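Side-chain contact in AP205 bacteriophage COAT protein (Acinetobacter phage ap205, PDB 5FS4), which forms the protein shell of a small single-stranded RNA phage, its subunits pairing into dimers that probably also bind the viral RNA, as in related phages: residues 97-100 against 101-105. The protein carries 2 engineered substitutions. Residues are numbered along the deposited sequence; the frame is centred on the assembly and turned at random.
Sequences AEWE and THKRN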
loop_
_atom_site.group_PDB
_atom_site.type_symbol
_atom_site.label_atom_id
_atom_site.label_comp_id
_atom_site.label_asym_id
_atom_site.label_seq_id
_atom_site.Cartn_x
_atom_site.Cartn_y
_atom_site.Cartn_z
ATOM N N ALA B 97 -5.257 9.558 -10.240
ATOM C CA ALA B 97 -6.305 10.060 -9.362
ATOM C C ALA B 97 -6.864 8.963 -8.455
ATOM O O ALA B 97 -7.170 9.226 -7.306
ATOM C CB ALA B 97 -7.416 10.638 -10.207
ATOM N N GLU B 98 -7.008 7.757 -8.986
ATOM C CA GLU B 98 -7.424 6.589 -8.215
ATOM C C GLU B 98 -6.384 6.229 -7.130
ATOM O O GLU B 98 -6.730 5.876 -5.993
ATOM C CB GLU B 98 -7.639 5.369 -9.130
ATOM C CG GLU B 98 -8.874 5.453 -10.009
ATOM C CD GLU B 98 -10.133 5.718 -9.190
ATOM O OE1 GLU B 98 -10.375 5.010 -8.237
ATOM O OE2 GLU B 98 -10.913 6.644 -9.506
ATOM N N TRP B 99 -5.110 6.305 -7.488
ATOM C CA TRP B 99 -4.038 6.137 -6.485
ATOM C C TRP B 99 -4.158 7.187 -5.393
ATOM O O TRP B 99 -4.086 6.843 -4.208
ATOM C CB TRP B 99 -2.643 6.135 -7.171
ATOM C CG TRP B 99 -1.456 6.118 -6.228
ATOM C CD1 TRP B 99 -0.454 7.054 -6.206
ATOM C CD2 TRP B 99 -1.102 5.143 -5.212
ATOM N NE1 TRP B 99 0.480 6.722 -5.260
ATOM C CE2 TRP B 99 0.087 5.591 -4.605
ATOM C CE3 TRP B 99 -1.718 3.989 -4.694
ATOM C CZ2 TRP B 99 0.729 4.867 -3.547
ATOM C CZ3 TRP B 99 -1.115 3.311 -3.676
ATOM C CH2 TRP B 99 0.114 3.738 -3.120
ATOM N N GLU B 100 -4.374 8.473 -5.722
ATOM C CA GLU B 100 -4.518 9.470 -4.603
ATOM C C GLU B 100 -5.695 9.100 -3.677
ATOM O O GLU B 100 -5.601 9.141 -2.407
ATOM C CB GLU B 100 -4.578 10.940 -5.114
ATOM C CG GLU B 100 -3.345 11.370 -5.926
ATOM C CD GLU B 100 -2.043 11.172 -5.170
ATOM O OE1 GLU B 100 -2.033 11.619 -3.994
ATOM O OE2 GLU B 100 -1.058 10.593 -5.705
ATOM N N THR B 101 -6.769 8.662 -4.307
ATOM C CA THR B 101 -7.995 8.355 -3.541
ATOM C C THR B 101 -7.852 7.106 -2.707
ATOM O O THR B 101 -8.322 7.062 -1.565
ATOM C CB THR B 101 -9.211 8.269 -4.468
ATOM O OG1 THR B 101 -9.340 9.529 -5.166
ATOM C CG2 THR B 101 -10.475 8.013 -3.711
ATOM N N HIS B 102 -7.220 6.102 -3.305
ATOM C CA HIS B 102 -6.962 4.848 -2.583
ATOM C C HIS B 102 -6.108 5.082 -1.317
ATOM O O HIS B 102 -6.364 4.486 -0.275
ATOM C CB HIS B 102 -6.337 3.846 -3.600
ATOM C CG HIS B 102 -5.778 2.599 -2.975
ATOM N ND1 HIS B 102 -6.494 1.414 -2.925
ATOM C CD2 HIS B 102 -4.572 2.329 -2.435
ATOM C CE1 HIS B 102 -5.730 0.462 -2.427
ATOM N NE2 HIS B 102 -4.580 1.004 -2.065
ATOM N N LYS B 103 -5.066 5.907 -1.437
ATOM C CA LYS B 103 -4.199 6.265 -0.328
ATOM C C LYS B 103 -5.054 6.911 0.789
ATOM O O LYS B 103 -4.935 6.533 1.938
ATOM C CB LYS B 103 -3.076 7.200 -0.759
ATOM C CG LYS B 103 -1.930 6.544 -1.532
ATOM C CD LYS B 103 -0.772 7.532 -1.723
ATOM C CE LYS B 103 -1.126 8.537 -2.809
ATOM N NZ LYS B 103 -0.130 9.640 -2.991
ATOM N N ARG B 104 -5.952 7.814 0.388
ATOM C CA ARG B 104 -6.807 8.508 1.273
ATOM C C ARG B 104 -7.724 7.565 2.020
ATOM O O ARG B 104 -7.919 7.704 3.212
ATOM C CB ARG B 104 -7.650 9.473 0.469
ATOM C CG ARG B 104 -8.667 10.176 1.336
ATOM C CD ARG B 104 -9.278 11.331 0.597
ATOM N NE ARG B 104 -10.366 11.874 1.390
ATOM C CZ ARG B 104 -11.165 12.836 0.964
ATOM N NH1 ARG B 104 -11.046 13.345 -0.257
ATOM N NH2 ARG B 104 -12.119 13.261 1.771
ATOM N N ASN B 105 -8.259 6.590 1.317
ATOM C CA ASN B 105 -9.222 5.704 1.909
ATOM C C ASN B 105 -8.493 4.704 2.834
ATOM O O ASN B 105 -8.981 4.378 3.886
ATOM C CB ASN B 105 -10.002 4.973 0.835
ATOM C CG ASN B 105 -11.070 5.838 0.198
ATOM O OD1 ASN B 105 -11.650 6.719 0.838
ATOM N ND2 ASN B 105 -11.368 5.545 -1.015
#
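Lys103 lies across one face of the Trp99 indole, one helical turn after it, and shows how a lysine can serve a ring and a carboxylate at once. Its CG sits 3.6 Å from the centroid of the six-membered ring, 8° off the ring normal, a CH-pi contact; CD and CE then follow the indole rim past CZ2 and CE2, and CE ends above Trp99 NE1 at 3.4 Å. A bend at chi3 (-76°) in the otherwise extended lysine chain carries the ammonium beyond the indole to Glu100. That carboxylate, folded back by a bend at chi2, takes NZ between its two oxygens, with OE1 at 2.9 Å and OE2 at 3.0 Å, in a salt bridge whose individual hydrogen bonds are weak. His102 meets Trp99 rim to rim, CD2 being 3.8 Å from CZ3 and the planes only 24° apart. Farther round the helix, Thr101 OG1 donates to Ala97 O at 3.1 Å; this oxygen also accepts Thr101 N, the two donors reaching it from opposite faces of the carbonyl plane.

The polar ends of Trp99, His102 and Lys103 find further partners on the second subunit. Its Asp107 accepts a hydrogen bond from Trp99 NE1 and forms a salt bridge with Lys103 NZ, so the ammonium is shared by two acids, while its Ser55 and Thr83 hydroxyls are hydrogen-bonded to His102 ND1 and NE2 respectively. Phe110 of that subunit packs edge-to-face with Trp99. Successive i to i+4 bonds, such as Lys103 N to Trp99 O, hold this spacing within helix 92-111, whose Trp99 and His102 face packs against the second subunit in the interlocked dimer characteristic of single-stranded RNA phage coat proteins.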